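Local structure of probable porin (Pseudomonas aeruginosa, 4FT6) at residues Arg157-Arg162 / Leu280-Thr285; Gly176-Asp181 / Ala243-Leu248; Asn291-Arg296 / Arg327-Ala332. The protein probably acts as an outer-membrane channel that lets small solutes diffuse through a beta-barrel pore, as a porin of the OprD family. One frame throughout, in Å; residues are numbered along the deposited sequence.

Interaction 1: Arg157-Arg162 / Leu280-Thr285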
loop_
_atom_site.group_PDB
_atom_site.type_symbol
_atom_site.label_atom_id
_atom_site.label_comp_id
_atom_site.label_asym_id
_atom_site.label_seq_id
_atom_site.Cartn_x
_atom_site.Cartn_y
_atom_site.Cartn_z
ATOM N N ARG A 157 -16.486 -6.518 -3.012
ATOM C CA ARG A 157 -16.859 -7.824 -3.563
ATOM C C ARG A 157 -15.771 -8.478 -4.382
ATOM O O ARG A 157 -15.688 -9.706 -4.436
ATOM C CB ARG A 157 -18.129 -7.712 -4.402
ATOM C CG ARG A 157 -19.230 -7.089 -3.606
ATOM C CD ARG A 157 -20.577 -7.259 -4.213
ATOM N NE ARG A 157 -21.560 -7.074 -3.159
ATOM C CZ ARG A 157 -22.856 -7.312 -3.288
ATOM N NH1 ARG A 157 -23.341 -7.752 -4.439
ATOM N NH2 ARG A 157 -23.655 -7.116 -2.247
ATOM N N SER A 158 -14.945 -7.654 -5.017
ATOM C CA SER A 158 -13.852 -8.148 -5.827
ATOM C C SER A 158 -12.707 -7.140 -5.865
ATOM O O SER A 158 -12.862 -5.981 -5.459
ATOM C CB SER A 158 -14.332 -8.346 -7.241
ATOM O OG SER A 158 -14.435 -7.070 -7.831
ATOM N N LEU A 159 -11.560 -7.590 -6.361
ATOM C CA LEU A 159 -10.417 -6.711 -6.542
ATOM C C LEU A 159 -9.831 -6.896 -7.936
ATOM O O LEU A 159 -10.105 -7.894 -8.605
ATOM C CB LEU A 159 -9.351 -6.994 -5.484
ATOM C CG LEU A 159 -8.743 -8.405 -5.406
ATOM C CD1 LEU A 159 -7.715 -8.699 -6.510
ATOM C CD2 LEU A 159 -8.095 -8.609 -4.034
ATOM N N SER A 160 -9.004 -5.950 -8.358
ATOM C CA SER A 160 -8.195 -6.126 -9.554
ATOM C C SER A 160 -6.745 -5.870 -9.166
ATOM O O SER A 160 -6.407 -4.766 -8.713
ATOM C CB SER A 160 -8.617 -5.151 -10.660
ATOM O OG SER A 160 -7.787 -5.310 -11.806
ATOM N N GLN A 161 -5.894 -6.882 -9.315
ATOM C CA GLN A 161 -4.485 -6.736 -8.936
ATOM C C GLN A 161 -3.752 -5.714 -9.811
ATOM O O GLN A 161 -4.196 -5.383 -10.921
ATOM C CB GLN A 161 -3.753 -8.091 -8.966
ATOM C CG GLN A 161 -4.357 -9.184 -8.070
ATOM C CD GLN A 161 -4.275 -8.863 -6.558
ATOM O OE1 GLN A 161 -3.952 -7.738 -6.152
ATOM N NE2 GLN A 161 -4.581 -9.863 -5.727
ATOM N N ARG A 162 -2.630 -5.221 -9.299
ATOM C CA ARG A 162 -1.875 -4.165 -9.965
ATOM C C ARG A 162 -1.439 -4.512 -11.397
ATOM O O ARG A 162 -1.373 -3.628 -12.261
ATOM C CB ARG A 162 -0.661 -3.814 -9.119
ATOM C CG ARG A 162 0.297 -4.980 -8.944
ATOM C CD ARG A 162 1.155 -4.758 -7.761
ATOM N NE ARG A 162 2.012 -5.904 -7.508
ATOM C CZ ARG A 162 2.964 -5.910 -6.589
ATOM N NH1 ARG A 162 3.160 -4.825 -5.867
ATOM N NH2 ARG A 162 3.719 -6.983 -6.417
ATOM N N LEU A 280 -2.469 -11.674 8.612
ATOM C CA LEU A 280 -3.483 -12.090 7.666
ATOM C C LEU A 280 -4.076 -10.829 7.037
ATOM O O LEU A 280 -4.496 -9.903 7.734
ATOM C CB LEU A 280 -4.578 -12.895 8.375
ATOM C CG LEU A 280 -4.103 -14.240 8.937
ATOM C CD1 LEU A 280 -5.038 -14.785 10.032
ATOM C CD2 LEU A 280 -3.964 -15.252 7.801
ATOM N N TYR A 281 -4.093 -10.782 5.708
ATOM C CA TYR A 281 -4.593 -9.608 4.995
ATOM C C TYR A 281 -5.086 -9.983 3.607
ATOM O O TYR A 281 -4.977 -11.146 3.175
ATOM C CB TYR A 281 -3.531 -8.493 4.941
ATOM C CG TYR A 281 -2.158 -8.910 4.430
ATOM C CD1 TYR A 281 -1.278 -9.652 5.217
ATOM C CD2 TYR A 281 -1.719 -8.516 3.178
ATOM C CE1 TYR A 281 0.000 -10.010 4.738
ATOM C CE2 TYR A 281 -0.461 -8.865 2.697
ATOM C CZ TYR A 281 0.393 -9.607 3.471
ATOM O OH TYR A 281 1.634 -9.928 2.968
ATOM N N ILE A 282 -5.625 -9.012 2.888
ATOM C CA ILE A 282 -6.216 -9.362 1.608
ATOM C C ILE A 282 -5.157 -9.484 0.507
ATOM O O ILE A 282 -4.166 -8.738 0.481
ATOM C CB ILE A 282 -7.424 -8.460 1.295
ATOM C CG1 ILE A 282 -8.593 -8.961 2.138
ATOM C CG2 ILE A 282 -7.808 -8.502 -0.168
ATOM C CD1 ILE A 282 -9.595 -7.943 2.336
ATOM N N ALA A 283 -5.327 -10.484 -0.352
ATOM C CA ALA A 283 -4.324 -10.811 -1.373
ATOM C C ALA A 283 -3.863 -9.573 -2.147
ATOM O O ALA A 283 -4.687 -8.849 -2.708
ATOM C CB ALA A 283 -4.871 -11.859 -2.344
ATOM N N GLY A 284 -2.552 -9.330 -2.168
ATOM C CA GLY A 284 -1.980 -8.294 -3.017
ATOM C C GLY A 284 -2.003 -6.923 -2.373
ATOM O O GLY A 284 -1.481 -5.943 -2.913
ATOM N N THR A 285 -2.606 -6.850 -1.200
ATOM C CA THR A 285 -2.828 -5.572 -0.546
ATOM C C THR A 285 -1.587 -5.170 0.247
ATOM O O THR A 285 -0.711 -6.006 0.511
ATOM C CB THR A 285 -4.051 -5.683 0.385
ATOM O OG1 THR A 285 -4.729 -4.428 0.471
ATOM C CG2 THR A 285 -3.649 -6.173 1.763
HETATM O O HOH W 1 -2.099 -5.620 -6.252
#

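Interaction 2: Gly176-Asp181 / Ala243-Leu248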
loop_
_atom_site.group_PDB
_atom_site.type_symbol
_atom_site.label_atom_id
_atom_site.label_comp_id
_atom_site.label_asym_id
_atom_site.label_seq_id
_atom_site.Cartn_x
_atom_site.Cartn_y
_atom_site.Cartn_z
ATOM N N GLY A 176 -4.624 -18.118 -0.639
ATOM C CA GLY A 176 -5.438 -18.486 -1.783
ATOM C C GLY A 176 -6.274 -19.722 -1.487
ATOM O O GLY A 176 -6.406 -20.127 -0.325
ATOM N N GLY A 177 -6.832 -20.333 -2.526
ATOM C CA GLY A 177 -7.732 -21.451 -2.330
ATOM C C GLY A 177 -9.135 -21.007 -1.936
ATOM O O GLY A 177 -10.106 -21.254 -2.665
ATOM N N ALA A 178 -9.247 -20.359 -0.776
ATOM C CA ALA A 178 -10.540 -19.933 -0.249
ATOM C C ALA A 178 -10.850 -18.520 -0.735
ATOM O O ALA A 178 -10.038 -17.622 -0.566
ATOM C CB ALA A 178 -10.530 -19.974 1.271
ATOM N N PHE A 179 -12.022 -18.304 -1.328
ATOM C CA PHE A 179 -12.362 -16.960 -1.809
ATOM C C PHE A 179 -13.611 -16.391 -1.138
ATOM O O PHE A 179 -14.407 -17.142 -0.560
ATOM C CB PHE A 179 -12.550 -16.961 -3.328
ATOM C CG PHE A 179 -11.269 -17.181 -4.094
ATOM C CD1 PHE A 179 -10.481 -16.104 -4.493
ATOM C CD2 PHE A 179 -10.835 -18.469 -4.409
ATOM C CE1 PHE A 179 -9.263 -16.313 -5.205
ATOM C CE2 PHE A 179 -9.617 -18.677 -5.121
ATOM C CZ PHE A 179 -8.839 -17.597 -5.511
ATOM N N SER A 180 -13.798 -15.073 -1.230
ATOM C CA SER A 180 -15.037 -14.474 -0.734
ATOM C C SER A 180 -15.621 -13.396 -1.632
ATOM O O SER A 180 -14.890 -12.607 -2.230
ATOM C CB SER A 180 -14.846 -13.910 0.669
ATOM O OG SER A 180 -16.099 -13.597 1.252
ATOM N N ASP A 181 -16.953 -13.389 -1.693
ATOM C CA ASP A 181 -17.769 -12.340 -2.308
ATOM C C ASP A 181 -17.836 -11.111 -1.428
ATOM O O ASP A 181 -18.100 -10.014 -1.899
ATOM C CB ASP A 181 -19.228 -12.803 -2.396
ATOM C CG ASP A 181 -19.512 -13.608 -3.612
ATOM O OD1 ASP A 181 -19.205 -14.816 -3.595
ATOM O OD2 ASP A 181 -20.083 -13.049 -4.575
ATOM N N ALA A 243 -15.301 -20.713 8.156
ATOM C CA ALA A 243 -13.877 -20.807 8.432
ATOM C C ALA A 243 -13.172 -21.657 7.375
ATOM O O ALA A 243 -12.563 -22.692 7.681
ATOM C CB ALA A 243 -13.639 -21.370 9.839
ATOM N N LYS A 244 -13.222 -21.188 6.133
ATOM C CA LYS A 244 -12.730 -21.972 5.007
ATOM C C LYS A 244 -11.223 -22.236 5.027
ATOM O O LYS A 244 -10.770 -23.316 4.652
ATOM C CB LYS A 244 -13.156 -21.319 3.703
ATOM C CG LYS A 244 -14.623 -21.530 3.417
ATOM C CD LYS A 244 -15.146 -20.447 2.502
ATOM C CE LYS A 244 -15.007 -20.820 1.059
ATOM N NZ LYS A 244 -15.482 -19.684 0.226
ATOM N N LEU A 245 -10.446 -21.265 5.486
ATOM C CA LEU A 245 -9.025 -21.504 5.650
ATOM C C LEU A 245 -8.730 -22.308 6.914
ATOM O O LEU A 245 -7.569 -22.546 7.226
ATOM C CB LEU A 245 -8.250 -20.187 5.664
ATOM C CG LEU A 245 -8.015 -19.623 4.265
ATOM C CD1 LEU A 245 -7.209 -18.369 4.366
ATOM C CD2 LEU A 245 -7.281 -20.643 3.403
ATOM N N GLY A 246 -9.775 -22.746 7.620
ATOM C CA GLY A 246 -9.607 -23.409 8.907
ATOM C C GLY A 246 -9.533 -22.410 10.060
ATOM O O GLY A 246 -9.847 -21.230 9.893
ATOM N N GLU A 247 -9.128 -22.871 11.236
ATOM C CA GLU A 247 -8.918 -21.965 12.371
ATOM C C GLU A 247 -7.704 -21.086 12.132
ATOM O O GLU A 247 -6.639 -21.582 11.781
ATOM C CB GLU A 247 -8.731 -22.758 13.667
ATOM C CG GLU A 247 -9.992 -23.466 14.142
ATOM C CD GLU A 247 -9.747 -24.420 15.304
ATOM O OE1 GLU A 247 -8.575 -24.796 15.541
ATOM O OE2 GLU A 247 -10.734 -24.799 15.978
ATOM N N LEU A 248 -7.870 -19.781 12.321
ATOM C CA LEU A 248 -6.794 -18.818 12.095
ATOM C C LEU A 248 -6.575 -18.036 13.379
ATOM O O LEU A 248 -7.513 -17.805 14.155
ATOM C CB LEU A 248 -7.155 -17.864 10.962
ATOM C CG LEU A 248 -7.381 -18.538 9.598
ATOM C CD1 LEU A 248 -7.980 -17.558 8.592
ATOM C CD2 LEU A 248 -6.054 -19.097 9.084
#

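Interaction 3: Asn291-Arg296 / Arg327-Ala332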
loop_
_atom_site.group_PDB
_atom_site.type_symbol
_atom_site.label_atom_id
_atom_site.label_comp_id
_atom_site.label_asym_id
_atom_site.label_seq_id
_atom_site.Cartn_x
_atom_site.Cartn_y
_atom_site.Cartn_z
ATOM N N ASN A 291 7.352 -2.400 9.402
ATOM C CA ASN A 291 8.314 -3.141 8.592
ATOM C C ASN A 291 7.743 -3.666 7.289
ATOM O O ASN A 291 8.272 -4.632 6.735
ATOM C CB ASN A 291 8.895 -4.324 9.366
ATOM C CG ASN A 291 10.036 -3.924 10.264
ATOM O OD1 ASN A 291 10.647 -2.864 10.084
ATOM N ND2 ASN A 291 10.339 -4.775 11.242
ATOM N N ASP A 292 6.651 -3.069 6.809
ATOM C CA ASP A 292 6.161 -3.428 5.485
ATOM C C ASP A 292 6.975 -2.595 4.511
ATOM O O ASP A 292 6.605 -1.473 4.168
ATOM C CB ASP A 292 4.671 -3.141 5.317
ATOM C CG ASP A 292 4.109 -3.720 4.031
ATOM O OD1 ASP A 292 4.888 -3.908 3.055
ATOM O OD2 ASP A 292 2.885 -3.987 3.995
ATOM N N ILE A 293 8.115 -3.131 4.099
ATOM C CA ILE A 293 9.065 -2.331 3.349
ATOM C C ILE A 293 9.263 -2.883 1.938
ATOM O O ILE A 293 8.398 -3.589 1.430
ATOM C CB ILE A 293 10.394 -2.135 4.136
ATOM C CG1 ILE A 293 11.073 -3.476 4.376
ATOM C CG2 ILE A 293 10.128 -1.436 5.465
ATOM C CD1 ILE A 293 12.268 -3.379 5.229
ATOM N N GLN A 294 10.392 -2.568 1.309
ATOM C CA GLN A 294 10.506 -2.698 -0.143
ATOM C C GLN A 294 10.218 -4.094 -0.714
ATOM O O GLN A 294 9.433 -4.214 -1.644
ATOM C CB GLN A 294 11.859 -2.162 -0.642
ATOM C CG GLN A 294 11.901 -1.917 -2.150
ATOM C CD GLN A 294 13.192 -1.280 -2.606
ATOM O OE1 GLN A 294 13.837 -0.551 -1.847
ATOM N NE2 GLN A 294 13.580 -1.547 -3.852
ATOM N N VAL A 295 10.829 -5.137 -0.160
ATOM C CA VAL A 295 10.678 -6.481 -0.728
ATOM C C VAL A 295 9.987 -7.474 0.208
ATOM O O VAL A 295 9.375 -8.444 -0.240
ATOM C CB VAL A 295 12.040 -7.070 -1.213
ATOM C CG1 VAL A 295 13.148 -6.007 -1.162
ATOM C CG2 VAL A 295 12.418 -8.300 -0.406
ATOM N N ARG A 296 10.090 -7.220 1.504
ATOM C CA ARG A 296 9.548 -8.114 2.518
ATOM C C ARG A 296 8.835 -7.293 3.611
ATOM O O ARG A 296 9.160 -6.109 3.827
ATOM C CB ARG A 296 10.686 -8.944 3.118
ATOM C CG ARG A 296 10.241 -10.045 4.044
ATOM C CD ARG A 296 11.412 -10.834 4.553
ATOM N NE ARG A 296 11.119 -11.382 5.875
ATOM C CZ ARG A 296 10.328 -12.427 6.082
ATOM N NH1 ARG A 296 9.750 -13.033 5.053
ATOM N NH2 ARG A 296 10.111 -12.864 7.312
ATOM N N ARG A 327 16.902 2.656 5.502
ATOM C CA ARG A 327 16.412 1.928 6.663
ATOM C C ARG A 327 16.955 0.503 6.744
ATOM O O ARG A 327 17.303 -0.120 5.731
ATOM C CB ARG A 327 14.887 1.929 6.678
ATOM C CG ARG A 327 14.310 1.465 5.375
ATOM C CD ARG A 327 12.819 1.623 5.364
ATOM N NE ARG A 327 12.297 1.270 4.057
ATOM C CZ ARG A 327 11.059 1.508 3.648
ATOM N NH1 ARG A 327 10.192 2.102 4.448
ATOM N NH2 ARG A 327 10.695 1.137 2.438
ATOM N N TYR A 328 17.037 0.003 7.971
ATOM C CA TYR A 328 17.490 -1.349 8.215
ATOM C C TYR A 328 16.439 -2.069 9.055
ATOM O O TYR A 328 16.016 -1.578 10.106
ATOM C CB TYR A 328 18.835 -1.319 8.937
ATOM C CG TYR A 328 19.401 -2.678 9.267
ATOM C CD1 TYR A 328 20.158 -3.386 8.345
ATOM C CD2 TYR A 328 19.199 -3.247 10.515
ATOM C CE1 TYR A 328 20.691 -4.642 8.660
ATOM C CE2 TYR A 328 19.729 -4.495 10.837
ATOM C CZ TYR A 328 20.475 -5.191 9.911
ATOM O OH TYR A 328 20.997 -6.433 10.246
ATOM N N ALA A 329 16.016 -3.235 8.578
ATOM C CA ALA A 329 14.988 -4.026 9.242
ATOM C C ALA A 329 15.569 -5.404 9.563
ATOM O O ALA A 329 16.198 -6.034 8.704
ATOM C CB ALA A 329 13.780 -4.155 8.347
ATOM N N SER A 330 15.370 -5.876 10.789
ATOM C CA SER A 330 15.969 -7.142 11.216
ATOM C C SER A 330 14.924 -8.022 11.889
ATOM O O SER A 330 14.190 -7.546 12.750
ATOM C CB SER A 330 17.129 -6.876 12.179
ATOM O OG SER A 330 17.734 -8.091 12.580
ATOM N N GLY A 331 14.856 -9.297 11.512
ATOM C CA GLY A 331 13.822 -10.177 12.039
ATOM C C GLY A 331 14.319 -11.525 12.533
ATOM O O GLY A 331 15.276 -12.083 11.999
ATOM N N ALA A 332 13.663 -12.063 13.555
ATOM C CA ALA A 332 14.070 -13.340 14.120
ATOM C C ALA A 332 12.859 -14.096 14.652
ATOM O O ALA A 332 11.762 -13.537 14.730
ATOM C CB ALA A 332 15.086 -13.123 15.201
#

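Interaction 1: Arg157-Arg162 / Leu280-Thr285
Q161 OE1 is gripped twice beside the turn at G284: it accepts a hydrogen bond from a bound water, whose oxygen is 2.8 Å from OE1, and another from NE2 of Q134, the stronger polar partner of this side chain. The motif it meets is a type II beta turn, I282 to T285, in the long loop that joins strand 264-274 to strand 304-313. The contact sets this turn against the end of barrel strand 149-160; inward-folded loops of this sort narrow the channel in OprD-family porins, and this one is consistent with that role.

The other end of the Q161 amide faces the turn. NE2 donates to A283 O over 3.2 Å, nearly straight at the hydrogen (164°). The carbonyl oxygen lies in the plane of the Q161 amide, but NE2 stands well above the A283 carbonyl plane and away from its lone pairs. A bend at chi2 (-65°) folds the chain and presents the amide to the loop. With NE2 on A283 and OE1 on Q134 and the water, the rotation of the amide is probably fixed from both ends. The water also accepts from R162 N at 3.1 Å and makes a weak bond to G284 O, a second, indirect bridge between the segments.

The turn itself is closed by T285 N to I282 O at 3.0 Å. G284 takes the positive phi usual for the third position of a type II turn; its N is held by D173 OD2, while T285 OG1 binds L125 O. Two residues before Q161, L159 lies alongside I282, the two side chains running antiparallel, with F136 touching both. Here CD2 of L159 does the work, lying 3.9 Å from I282 CG2 and 3.7 Å from A283 O.

Interaction 2: Gly176-Asp181 / Ala243-Leu248
A bend at chi3 (90°) in K244 swings the end of the lysine across to F179, while in L245 chi1 of -80° sets CG beside its own backbone N, with the branch reaching the chain at A178. The lysine bend is what makes the polar link: NZ donates to F179 O over 2.9 Å, arriving in the carbonyl plane and not far from the line of the C=O bond (155°). K244 is exposed and also touches a crystal neighbour, so the lattice may influence its pose.

Next to that bond sits A178, the buried residue of the contact, whose methyl group is met by both residues from the other segment. A178 CB lies 3.8 Å from K244 CB and 3.9 Å from L245 CG. One branch of the leucine, CD2, continues past the methyl to rest 3.9 Å from G176 O. L245 is also backed by V172 and R175, from the same loop that carries A178. The F179 side chain starts out away from the turn and touches S171, and the residue gives the lysine its backbone oxygen rather than its ring.

K244 and L245 are the two corner residues of a type I beta turn closed by G246 N to A243 O at 2.8 Å. This is a surface contact between two strand-connecting loops, one before strand 183-192 and one before strand 249-261, probably on the extracellular rim of the barrel, as expected of the surface loops of an outer membrane porin.

Interaction 3: Asn291-Arg296 / Arg327-Ala332
A loop folded into the barrel here lies against the wall, a feature of OprD-family porins: I293 and N291, from the connection between strands 264-274 and 304-313, pack on R327 and A329 of strand 322-334. Those two strand residues point toward the loop, whereas Y328 and S330 between and beyond them point away, the alternation expected of a barrel strand.

I293 carries most of the contact. Its CG2 sits over the centre of one face of the R327 guanidinium, 3.5 Å above the plane, and 3.6 Å from CZ. The arginine reaches it with a chain extended from CG to NE, after a chi1 of 52° has placed CG between its own backbone N and carbonyl carbon. The isoleucine and arginine chains lie alongside one another, pointing opposite ways. The charge is met by D348 of the adjacent strand: its OD2 forms a salt bridge with R327 NE and also accepts a hydrogen bond from Q294 N. One carboxylate oxygen thereby ties the loop backbone to the arginine, and probably helps fix the rotation of the guanidinium, one face turned to the isoleucine.

The other arm of I293 ends in CD1, 3.6 Å from A329 CB. The A329 methyl also meets N291, whose amide is bonded on strand 304-313: ND2 to S305 OG, and OD1, which accepts from Q307 NE2, lies 3.8 Å from A329 CB.

From the N terminus, the chain first runs through 157-162 and soon after through 176-181. Interaction 2 then closes at 243-248, and interaction 1 only at 280-285, so interaction 2 is nested inside the loop of interaction 1. The two touch by packing, R157 CB on D181 O and L280 CD1 on L248 CB. Interaction 3 follows in series: it opens at 291-296, in the same long loop that supplied 280-285, and closes on strand 322-334. That loop therefore joins two regions of the barrel, the end of strand 149-160 and the wall at 322-334, while interaction 2, about 27 Å between centres from interaction 3, links two surface loops.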